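Local coordinates for protein glycerophosphodiester phosphodiesterase (Thermotoga maritima, PDB 1O1Z) that belongs to the glycerophosphodiester phosphodiesterase family and folds as a TIM-type barrel of parallel strands surrounded by helices, at residues L136-Y150 with F163-H176. Sequence-based numbering, arbitrary orientation. Where two conformers were deposited one is given.
Sequences LDLLDEKFKGTKYGY and FVERVEKERPYSLH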
ATOM      1  N   LEU A 136       7.214  11.575  -2.498  1.00 10.86           N
ATOM      2  CA  LEU A 136       8.512  10.939  -2.403  1.00  9.44           C
ATOM      3  C   LEU A 136       9.419  11.698  -1.421  1.00  8.40           C
ATOM      4  O   LEU A 136      10.193  11.084  -0.692  1.00  8.93           O
ATOM      5  CB  LEU A 136       9.157  10.815  -3.783  1.00 10.02           C
ATOM      6  CG  LEU A 136       8.249  10.150  -4.824  1.00 11.30           C
ATOM      7  CD1 LEU A 136       9.095   9.948  -6.076  1.00 15.89           C
ATOM      8  CD2 LEU A 136       7.647   8.860  -4.353  1.00 12.47           C
ATOM      9  N   ASP A 137       9.312  13.021  -1.393  1.00  8.10           N
ATOM     10  CA  ASP A 137      10.118  13.817  -0.462  1.00  8.68           C
ATOM     11  C   ASP A 137       9.781  13.460   0.978  1.00  9.81           C
ATOM     12  O   ASP A 137      10.657  13.434   1.830  1.00  8.74           O
ATOM     13  CB  ASP A 137       9.929  15.306  -0.638  1.00  8.99           C
ATOM     14  CG  ASP A 137      10.425  15.847  -1.960  1.00 15.44           C
ATOM     15  OD1 ASP A 137      11.085  15.133  -2.760  1.00 15.26           O
ATOM     16  OD2 ASP A 137      10.204  17.052  -2.254  1.00 14.03           O
ATOM     17  N   LEU A 138       8.512  13.239   1.277  1.00  7.06           N
ATOM     18  CA  LEU A 138       8.098  12.884   2.636  1.00  7.03           C
ATOM     19  C   LEU A 138       8.826  11.629   3.096  1.00  9.14           C
ATOM     20  O   LEU A 138       9.340  11.564   4.218  1.00  9.84           O
ATOM     21  CB  LEU A 138       6.590  12.679   2.699  1.00  8.59           C
ATOM     22  CG  LEU A 138       6.055  12.049   3.987  1.00 10.90           C
ATOM     23  CD1 LEU A 138       6.305  12.981   5.151  1.00 11.77           C
ATOM     24  CD2 LEU A 138       4.585  11.713   3.813  1.00 14.61           C
ATOM     25  N   LEU A 139       8.877  10.640   2.212  1.00  7.47           N
ATOM     26  CA  LEU A 139       9.522   9.366   2.566  1.00  7.45           C
ATOM     27  C   LEU A 139      11.003   9.601   2.808  1.00  9.10           C
ATOM     28  O   LEU A 139      11.564   9.143   3.808  1.00  9.31           O
ATOM     29  CB  LEU A 139       9.304   8.324   1.470  1.00  8.61           C
ATOM     30  CG  LEU A 139       7.831   7.943   1.269  1.00  8.34           C
ATOM     31  CD1 LEU A 139       7.680   7.069   0.016  1.00 10.60           C
ATOM     32  CD2 LEU A 139       7.264   7.256   2.493  1.00 10.49           C
ATOM     33  N   ASP A 140      11.649  10.310   1.892  1.00  7.98           N
ATOM     34  CA  ASP A 140      13.092  10.545   2.021  1.00  7.00           C
ATOM     35  C   ASP A 140      13.448  11.375   3.249  1.00  8.47           C
ATOM     36  O   ASP A 140      14.542  11.208   3.805  1.00 11.75           O
ATOM     37  CB  ASP A 140      13.660  11.230   0.803  1.00  8.26           C
ATOM     38  CG  ASP A 140      13.578  10.405  -0.459  1.00  7.89           C
ATOM     39  OD1 ASP A 140      13.523   9.165  -0.407  1.00  9.07           O
ATOM     40  OD2 ASP A 140      13.676  10.977  -1.567  1.00 12.12           O
ATOM     41  N   GLU A 141      12.563  12.299   3.648  1.00  8.27           N
ATOM     42  CA  GLU A 141      12.825  13.165   4.779  1.00  8.34           C
ATOM     43  C   GLU A 141      12.523  12.539   6.130  1.00 10.37           C
ATOM     44  O   GLU A 141      13.241  12.792   7.107  1.00 12.45           O
ATOM     45  CB  GLU A 141      12.022  14.462   4.614  1.00  8.65           C
ATOM     46  CG  GLU A 141      12.492  15.306   3.454  1.00  9.98           C
ATOM     47  CD  GLU A 141      11.506  16.384   3.029  1.00 11.80           C
ATOM     48  OE1 GLU A 141      10.546  16.647   3.795  1.00 14.23           O
ATOM     49  OE2 GLU A 141      11.691  16.977   1.935  1.00 11.48           O
ATOM     50  N   LYS A 142      11.449  11.767   6.212  1.00  9.12           N
ATOM     51  CA  LYS A 142      10.935  11.317   7.517  1.00 10.17           C
ATOM     52  C   LYS A 142      10.992   9.823   7.742  1.00 11.53           C
ATOM     53  O   LYS A 142      10.848   9.376   8.894  1.00 12.86           O
ATOM     54  CB  LYS A 142       9.491  11.789   7.721  1.00 12.47           C
ATOM     55  CG  LYS A 142       9.382  13.287   7.904  1.00 18.11           C
ATOM     56  CD  LYS A 142       7.986  13.732   8.335  1.00 25.63           C
ATOM     57  CE  LYS A 142       7.730  13.502   9.795  1.00 33.95           C
ATOM     58  NZ  LYS A 142       8.249  14.632  10.629  1.00 30.27           N
ATOM     59  N   PHE A 143      11.204   9.034   6.688  1.00  8.89           N
ATOM     60  CA  PHE A 143      11.100   7.566   6.801  1.00  9.72           C
ATOM     61  C   PHE A 143      12.439   6.848   6.669  1.00 10.36           C
ATOM     62  O   PHE A 143      12.481   5.635   6.521  1.00 10.57           O
ATOM     63  CB  PHE A 143      10.043   7.056   5.822  1.00  7.56           C
ATOM     64  CG  PHE A 143       8.628   7.377   6.250  1.00  8.24           C
ATOM     65  CD1 PHE A 143       8.102   8.647   6.068  1.00 10.77           C
ATOM     66  CD2 PHE A 143       7.847   6.424   6.882  1.00 12.03           C
ATOM     67  CE1 PHE A 143       6.826   8.945   6.499  1.00 10.33           C
ATOM     68  CE2 PHE A 143       6.563   6.728   7.322  1.00 14.46           C
ATOM     69  CZ  PHE A 143       6.042   7.981   7.109  1.00 12.15           C
ATOM     70  N   LYS A 144      13.546   7.581   6.747  1.00  9.85           N
ATOM     71  CA  LYS A 144      14.825   6.903   6.779  1.00 11.32           C
ATOM     72  C   LYS A 144      14.877   5.955   7.964  1.00 11.64           C
ATOM     73  O   LYS A 144      14.356   6.250   9.033  1.00 13.99           O
ATOM     74  CB  LYS A 144      15.991   7.870   6.821  1.00 12.59           C
ATOM     75  CG  LYS A 144      16.178   8.751   5.588  1.00 13.77           C
ATOM     76  CD  LYS A 144      16.307   7.902   4.343  1.00 16.97           C
ATOM     77  CE  LYS A 144      16.815   8.633   3.143  1.00 24.32           C
ATOM     78  NZ  LYS A 144      16.941   7.620   2.063  1.00 21.62           N
ATOM     79  N   GLY A 145      15.520   4.817   7.752  1.00 12.06           N
ATOM     80  CA  GLY A 145      15.557   3.786   8.781  1.00 13.86           C
ATOM     81  C   GLY A 145      14.324   2.905   8.904  1.00 13.83           C
ATOM     82  O   GLY A 145      14.196   2.112   9.845  1.00 14.92           O
ATOM     83  N   THR A 146      13.410   3.027   7.951  1.00 11.15           N
ATOM     84  CA  THR A 146      12.263   2.140   7.788  1.00 10.21           C
ATOM     85  C   THR A 146      12.281   1.631   6.351  1.00  9.94           C
ATOM     86  O   THR A 146      12.999   2.192   5.498  1.00 13.41           O
ATOM     87  CB  THR A 146      10.911   2.855   8.014  1.00 10.85           C
ATOM     88  OG1 THR A 146      10.584   3.714   6.893  1.00 13.31           O
ATOM     89  CG2 THR A 146      10.895   3.722   9.266  1.00 16.97           C
ATOM     90  N   LYS A 147      11.484   0.603   6.073  1.00  9.33           N
ATOM     91  CA  LYS A 147      11.253   0.139   4.703  1.00 10.67           C
ATOM     92  C   LYS A 147      10.222   1.025   4.057  1.00 10.54           C
ATOM     93  O   LYS A 147       9.075   1.092   4.523  1.00 11.82           O
ATOM     94  CB  LYS A 147      10.706  -1.283   4.661  1.00 12.60           C
ATOM     95  CG  LYS A 147      11.595  -2.288   5.259  1.00 13.38           C
ATOM     96  CD  LYS A 147      11.367  -3.699   4.713  1.00 13.22           C
ATOM     97  CE  LYS A 147       9.996  -4.198   4.803  1.00 14.41           C
ATOM     98  NZ  LYS A 147       9.584  -4.591   6.160  1.00 16.55           N
ATOM     99  N   TYR A 148      10.598   1.714   3.002  1.00  9.95           N
ATOM    100  CA  TYR A 148       9.645   2.486   2.271  1.00 10.89           C
ATOM    101  C   TYR A 148       9.745   2.252   0.809  1.00 10.10           C
ATOM    102  O   TYR A 148      10.779   1.821   0.288  1.00  9.65           O
ATOM    103  CB  TYR A 148       9.702   3.959   2.596  1.00 11.81           C
ATOM    104  CG  TYR A 148      10.944   4.726   2.244  1.00 10.03           C
ATOM    105  CD1 TYR A 148      11.170   5.194   0.942  1.00  9.65           C
ATOM    106  CD2 TYR A 148      11.815   5.134   3.237  1.00 12.22           C
ATOM    107  CE1 TYR A 148      12.288   5.990   0.651  1.00  9.86           C
ATOM    108  CE2 TYR A 148      12.901   5.953   2.963  1.00 13.76           C
ATOM    109  CZ  TYR A 148      13.131   6.380   1.656  1.00 11.48           C
ATOM    110  OH  TYR A 148      14.212   7.197   1.426  1.00 12.70           O
ATOM    111  N   GLY A 149       8.603   2.535   0.180  1.00 12.27           N
ATOM    112  CA  GLY A 149       8.426   2.328  -1.212  1.00 11.74           C
ATOM    113  C   GLY A 149       7.842   3.559  -1.866  1.00 11.03           C
ATOM    114  O   GLY A 149       6.851   4.148  -1.414  1.00 10.70           O
ATOM    115  N   TYR A 150       8.459   3.947  -2.963  1.00  9.70           N
ATOM    116  CA  TYR A 150       7.941   5.051  -3.746  1.00  8.58           C
ATOM    117  C   TYR A 150       6.751   4.576  -4.567  1.00  9.53           C
ATOM    118  O   TYR A 150       6.891   3.638  -5.338  1.00 10.65           O
ATOM    119  CB  TYR A 150       8.997   5.527  -4.726  1.00 10.00           C
ATOM    120  CG  TYR A 150      10.242   6.178  -4.156  1.00  8.76           C
ATOM    121  CD1 TYR A 150      10.240   6.860  -2.938  1.00  9.42           C
ATOM    122  CD2 TYR A 150      11.409   6.191  -4.912  1.00  8.57           C
ATOM    123  CE1 TYR A 150      11.386   7.545  -2.504  1.00  8.87           C
ATOM    124  CE2 TYR A 150      12.531   6.840  -4.478  1.00 10.84           C
ATOM    125  CZ  TYR A 150      12.523   7.481  -3.270  1.00 12.57           C
ATOM    126  OH  TYR A 150      13.678   8.128  -2.835  1.00 13.97           O
ATOM    127  N   PHE A 163      14.624  10.239 -11.733  1.00 12.25           N
ATOM    128  CA  PHE A 163      14.130   9.165 -10.895  1.00 11.73           C
ATOM    129  C   PHE A 163      15.221   8.145 -10.616  1.00 11.62           C
ATOM    130  O   PHE A 163      15.386   7.697  -9.492  1.00 11.05           O
ATOM    131  CB  PHE A 163      12.923   8.511 -11.506  1.00 15.12           C
ATOM    132  CG  PHE A 163      12.215   7.615 -10.555  1.00 19.09           C
ATOM    133  CD1 PHE A 163      11.731   8.098  -9.339  1.00 21.97           C
ATOM    134  CD2 PHE A 163      12.060   6.309 -10.852  1.00 18.55           C
ATOM    135  CE1 PHE A 163      11.092   7.245  -8.457  1.00 18.09           C
ATOM    136  CE2 PHE A 163      11.411   5.450  -9.971  1.00 17.20           C
ATOM    137  CZ  PHE A 163      10.955   5.916  -8.788  1.00 18.28           C
ATOM    138  N   VAL A 164      15.979   7.777 -11.647  1.00 10.55           N
ATOM    139  CA  VAL A 164      17.100   6.865 -11.446  1.00 10.63           C
ATOM    140  C   VAL A 164      18.103   7.439 -10.446  1.00  9.85           C
ATOM    141  O   VAL A 164      18.577   6.741  -9.562  1.00 11.21           O
ATOM    142  CB  VAL A 164      17.776   6.530 -12.793  1.00 11.99           C
ATOM    143  CG1 VAL A 164      19.088   5.766 -12.585  1.00 15.31           C
ATOM    144  CG2 VAL A 164      16.806   5.763 -13.700  1.00 14.28           C
ATOM    145  N   GLU A 165      18.397   8.739 -10.555  1.00 10.27           N
ATOM    146  CA  GLU A 165      19.314   9.410  -9.644  1.00 12.20           C
ATOM    147  C   GLU A 165      18.780   9.335  -8.205  1.00 10.12           C
ATOM    148  O   GLU A 165      19.510   9.051  -7.280  1.00 12.35           O
ATOM    149  CB  GLU A 165      19.504  10.867 -10.068  1.00 16.00           C
ATOM    150  CG  GLU A 165      20.290  11.062 -11.353  1.00 26.16           C
ATOM    151  CD  GLU A 165      20.257  12.503 -11.872  1.00 33.78           C
ATOM    152  OE1 GLU A 165      19.636  13.380 -11.223  1.00 36.94           O
ATOM    153  OE2 GLU A 165      20.860  12.755 -12.939  1.00 40.81           O
ATOM    154  N   ARG A 166      17.478   9.571  -8.043  1.00  9.19           N
ATOM    155  CA  ARG A 166      16.859   9.553  -6.726  1.00  9.73           C
ATOM    156  C   ARG A 166      16.921   8.183  -6.075  1.00 10.28           C
ATOM    157  O   ARG A 166      17.228   8.044  -4.916  1.00 10.23           O
ATOM    158  CB  ARG A 166      15.409   9.979  -6.850  1.00 11.50           C
ATOM    159  CG  ARG A 166      14.732  10.176  -5.540  1.00 12.59           C
ATOM    160  CD  ARG A 166      13.292  10.632  -5.720  1.00 21.10           C
ATOM    161  NE  ARG A 166      12.898  11.208  -4.475  1.00 23.19           N
ATOM    162  CZ  ARG A 166      12.374  12.406  -4.279  1.00 16.36           C
ATOM    163  NH1 ARG A 166      12.020  13.273  -5.247  1.00 18.99           N
ATOM    164  NH2 ARG A 166      12.170  12.726  -3.051  1.00 14.51           N
ATOM    165  N   VAL A 167      16.597   7.160  -6.847  1.00  9.02           N
ATOM    166  CA  VAL A 167      16.566   5.802  -6.330  1.00  8.26           C
ATOM    167  C   VAL A 167      17.986   5.375  -5.922  1.00  8.53           C
ATOM    168  O   VAL A 167      18.168   4.767  -4.871  1.00 10.75           O
ATOM    169  CB  VAL A 167      15.945   4.840  -7.359  1.00  9.90           C
ATOM    170  CG1 VAL A 167      16.084   3.386  -6.914  1.00 11.50           C
ATOM    171  CG2 VAL A 167      14.493   5.174  -7.546  1.00 10.62           C
ATOM    172  N   GLU A 168      18.981   5.696  -6.741  1.00 10.47           N
ATOM    173  CA  GLU A 168      20.390   5.436  -6.387  1.00 11.30           C
ATOM    174  C   GLU A 168      20.825   6.140  -5.108  1.00 11.75           C
ATOM    175  O   GLU A 168      21.473   5.553  -4.226  1.00 14.03           O
ATOM    176  CB  GLU A 168      21.296   5.861  -7.548  1.00 14.49           C
ATOM    177  CG  GLU A 168      21.183   4.978  -8.778  1.00 28.87           C
ATOM    178  CD  GLU A 168      22.156   3.807  -8.776  1.00 41.39           C
ATOM    179  OE1 GLU A 168      22.093   2.983  -9.712  1.00 49.03           O
ATOM    180  OE2 GLU A 168      22.990   3.713  -7.849  1.00 53.69           O
ATOM    181  N   LYS A 169      20.423   7.401  -4.982  1.00  9.84           N
ATOM    182  CA  LYS A 169      20.854   8.245  -3.888  1.00 10.44           C
ATOM    183  C   LYS A 169      20.197   7.851  -2.561  1.00 11.62           C
ATOM    184  O   LYS A 169      20.825   7.886  -1.511  1.00 13.16           O
ATOM    185  CB  LYS A 169      20.563   9.720  -4.242  1.00 12.37           C
ATOM    186  CG  LYS A 169      20.605  10.661  -3.105  1.00 20.14           C
ATOM    187  CD  LYS A 169      20.490  12.097  -3.590  1.00 28.20           C
ATOM    188  CE  LYS A 169      21.032  13.000  -2.516  1.00 37.76           C
ATOM    189  NZ  LYS A 169      20.199  12.855  -1.278  1.00 34.37           N
ATOM    190  N   GLU A 170      18.916   7.506  -2.620  1.00  9.93           N
ATOM    191  CA  GLU A 170      18.084   7.322  -1.428  1.00 10.83           C
ATOM    192  C   GLU A 170      17.836   5.887  -1.033  1.00 10.43           C
ATOM    193  O   GLU A 170      17.512   5.616   0.123  1.00 12.44           O
ATOM    194  CB  GLU A 170      16.735   8.002  -1.615  1.00 11.00           C
ATOM    195  CG  GLU A 170      16.818   9.500  -1.823  1.00 10.62           C
ATOM    196  CD  GLU A 170      17.343  10.320  -0.643  1.00 13.43           C
ATOM    197  OE1 GLU A 170      17.511   9.766   0.466  1.00 20.01           O
ATOM    198  OE2 GLU A 170      17.631  11.512  -0.875  1.00 17.14           O
ATOM    199  N   ARG A 171      18.008   4.959  -1.972  1.00  9.33           N
ATOM    200  CA  ARG A 171      17.855   3.534  -1.712  1.00 10.22           C
ATOM    201  C   ARG A 171      16.549   3.191  -1.009  1.00 11.20           C
ATOM    202  O   ARG A 171      16.545   2.649   0.112  1.00  9.97           O
ATOM    203  CB  ARG A 171      19.060   3.016  -0.914  0.50 11.77           C
ATOM    204  CG  ARG A 171      20.430   3.511  -1.433  0.50 11.12           C
ATOM    205  CD  ARG A 171      20.957   4.790  -0.744  0.50 14.02           C
ATOM    206  NE  ARG A 171      21.037   4.628   0.712  0.50 14.53           N
ATOM    207  CZ  ARG A 171      20.976   5.601   1.607  0.50 14.96           C
ATOM    208  NH1 ARG A 171      21.073   5.284   2.896  0.50 20.82           N
ATOM    209  NH2 ARG A 171      20.822   6.878   1.258  0.50  9.68           N
ATOM    210  N   PRO A 172      15.421   3.447  -1.664  1.00 10.37           N
ATOM    211  CA  PRO A 172      14.153   2.930  -1.142  1.00 10.30           C
ATOM    212  C   PRO A 172      14.211   1.413  -1.104  1.00  9.50           C
ATOM    213  O   PRO A 172      14.868   0.754  -1.917  1.00  9.64           O
ATOM    214  CB  PRO A 172      13.117   3.402  -2.170  1.00  8.81           C
ATOM    215  CG  PRO A 172      13.904   3.487  -3.438  1.00  9.71           C
ATOM    216  CD  PRO A 172      15.251   4.050  -3.001  1.00 10.30           C
ATOM    217  N   TYR A 173      13.484   0.814  -0.160  1.00  9.45           N
ATOM    218  CA  TYR A 173      13.341  -0.623  -0.127  1.00 10.55           C
ATOM    219  C   TYR A 173      12.643  -1.138  -1.378  1.00  8.63           C
ATOM    220  O   TYR A 173      13.004  -2.169  -1.912  1.00 10.13           O
ATOM    221  CB  TYR A 173      12.518  -1.024   1.116  1.00 11.61           C
ATOM    222  CG  TYR A 173      12.082  -2.445   1.146  1.00 11.72           C
ATOM    223  CD1 TYR A 173      12.990  -3.470   1.407  1.00 12.87           C
ATOM    224  CD2 TYR A 173      10.750  -2.775   0.908  1.00 10.25           C
ATOM    225  CE1 TYR A 173      12.569  -4.789   1.435  1.00 14.16           C
ATOM    226  CE2 TYR A 173      10.327  -4.082   0.944  1.00 12.69           C
ATOM    227  CZ  TYR A 173      11.243  -5.090   1.184  1.00 15.86           C
ATOM    228  OH  TYR A 173      10.813  -6.411   1.225  1.00 22.77           O
ATOM    229  N   SER A 174      11.597  -0.434  -1.799  1.00  8.63           N
ATOM    230  CA  SER A 174      10.731  -0.919  -2.874  1.00  8.09           C
ATOM    231  C   SER A 174      10.277   0.223  -3.782  1.00  8.73           C
ATOM    232  O   SER A 174      10.349   1.416  -3.433  1.00  8.80           O
ATOM    233  CB  SER A 174       9.524  -1.627  -2.279  1.00 10.47           C
ATOM    234  OG  SER A 174       8.832  -0.806  -1.355  1.00 10.18           O
ATOM    235  N   LEU A 175       9.836  -0.175  -4.968  1.00  8.98           N
ATOM    236  CA  LEU A 175       9.194   0.720  -5.923  1.00  7.93           C
ATOM    237  C   LEU A 175       7.853   0.106  -6.267  1.00  8.70           C
ATOM    238  O   LEU A 175       7.781  -1.076  -6.560  1.00  9.98           O
ATOM    239  CB  LEU A 175      10.023   0.854  -7.179  1.00 10.26           C
ATOM    240  CG  LEU A 175      11.418   1.433  -6.961  1.00 12.26           C
ATOM    241  CD1 LEU A 175      12.249   1.349  -8.243  1.00 17.63           C
ATOM    242  CD2 LEU A 175      11.354   2.885  -6.492  1.00 13.48           C
ATOM    243  N   HIS A 176       6.805   0.919  -6.181  1.00  8.48           N
ATOM    244  CA  HIS A 176       5.434   0.464  -6.370  1.00  9.61           C
ATOM    245  C   HIS A 176       4.946   1.123  -7.637  1.00  9.09           C
ATOM    246  O   HIS A 176       4.616   2.303  -7.647  1.00  9.35           O
ATOM    247  CB  HIS A 176       4.588   0.875  -5.161  1.00 10.32           C
ATOM    248  CG  HIS A 176       5.045   0.270  -3.866  1.00 11.71           C
ATOM    249  ND1 HIS A 176       4.183   0.031  -2.818  1.00 14.79           N
ATOM    250  CD2 HIS A 176       6.272  -0.140  -3.442  1.00 13.12           C
ATOM    251  CE1 HIS A 176       4.858  -0.496  -1.803  1.00 15.65           C
ATOM    252  NE2 HIS A 176       6.132  -0.601  -2.152  1.00 12.81           N
TER
HETATM  253  O   HOH W   1      15.794  12.737  -2.515  1.00 17.22           O
HETATM  254  O   HOH W   2      15.816   4.367   2.312  1.00 29.05           O
HETATM  255  O   HOH W   3      13.576   2.138   2.673  1.00 13.73           O
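The contact lies in a beta-alpha-beta crossover of the TIM barrel, strand 148-151, helix 160-170 and strand 174-178, with the preceding helix 136-142 packed alongside; the axes of 136-142 and 163-170 run 18° apart. Backbone bonds from Ser174 N to Tyr148 O, Tyr150 N to Ser174 O and His176 N to Tyr150 O join the parallel strands. Gly149 lets Ser174 OG come within 3.2 Å of its CA, while that hydroxyl hydrogen-bonds His176 NE2. Between sheet and helices lies the Tyr150 ring: Pro172 CB sits over one face, 4.2 Å from the centroid, and Val167 CG2 touches the edge. Tyr150 OH donates a 2.6 Å hydrogen bond to the syn lone pair of Asp140 OD1. The other oxygen, Asp140 OD2, takes both NE (3.0 Å) and NH2 (2.7 Å) of Arg166. Arg166 crosses from one helix to the other on a chain extended to NE, chi1 -172° turning CG away from the backbone N; its NH2 also meets the anti lone pair of Asp137 OD1 at 2.7 Å, nearly straight, while Leu136 CB covers one guanidinium face. Farther along, Lys144 NZ forms a salt bridge with Glu170 OE1 (2.7 Å). Water 1 donates to both Asp140 OD2 and Glu170 OE2, probably easing the closeness of two carboxylates. Asp140 thus ties the buried tyrosine to the interhelical salt bridges, and together with Asp137 and Leu136 CB probably fixes the guanidinium's orientation.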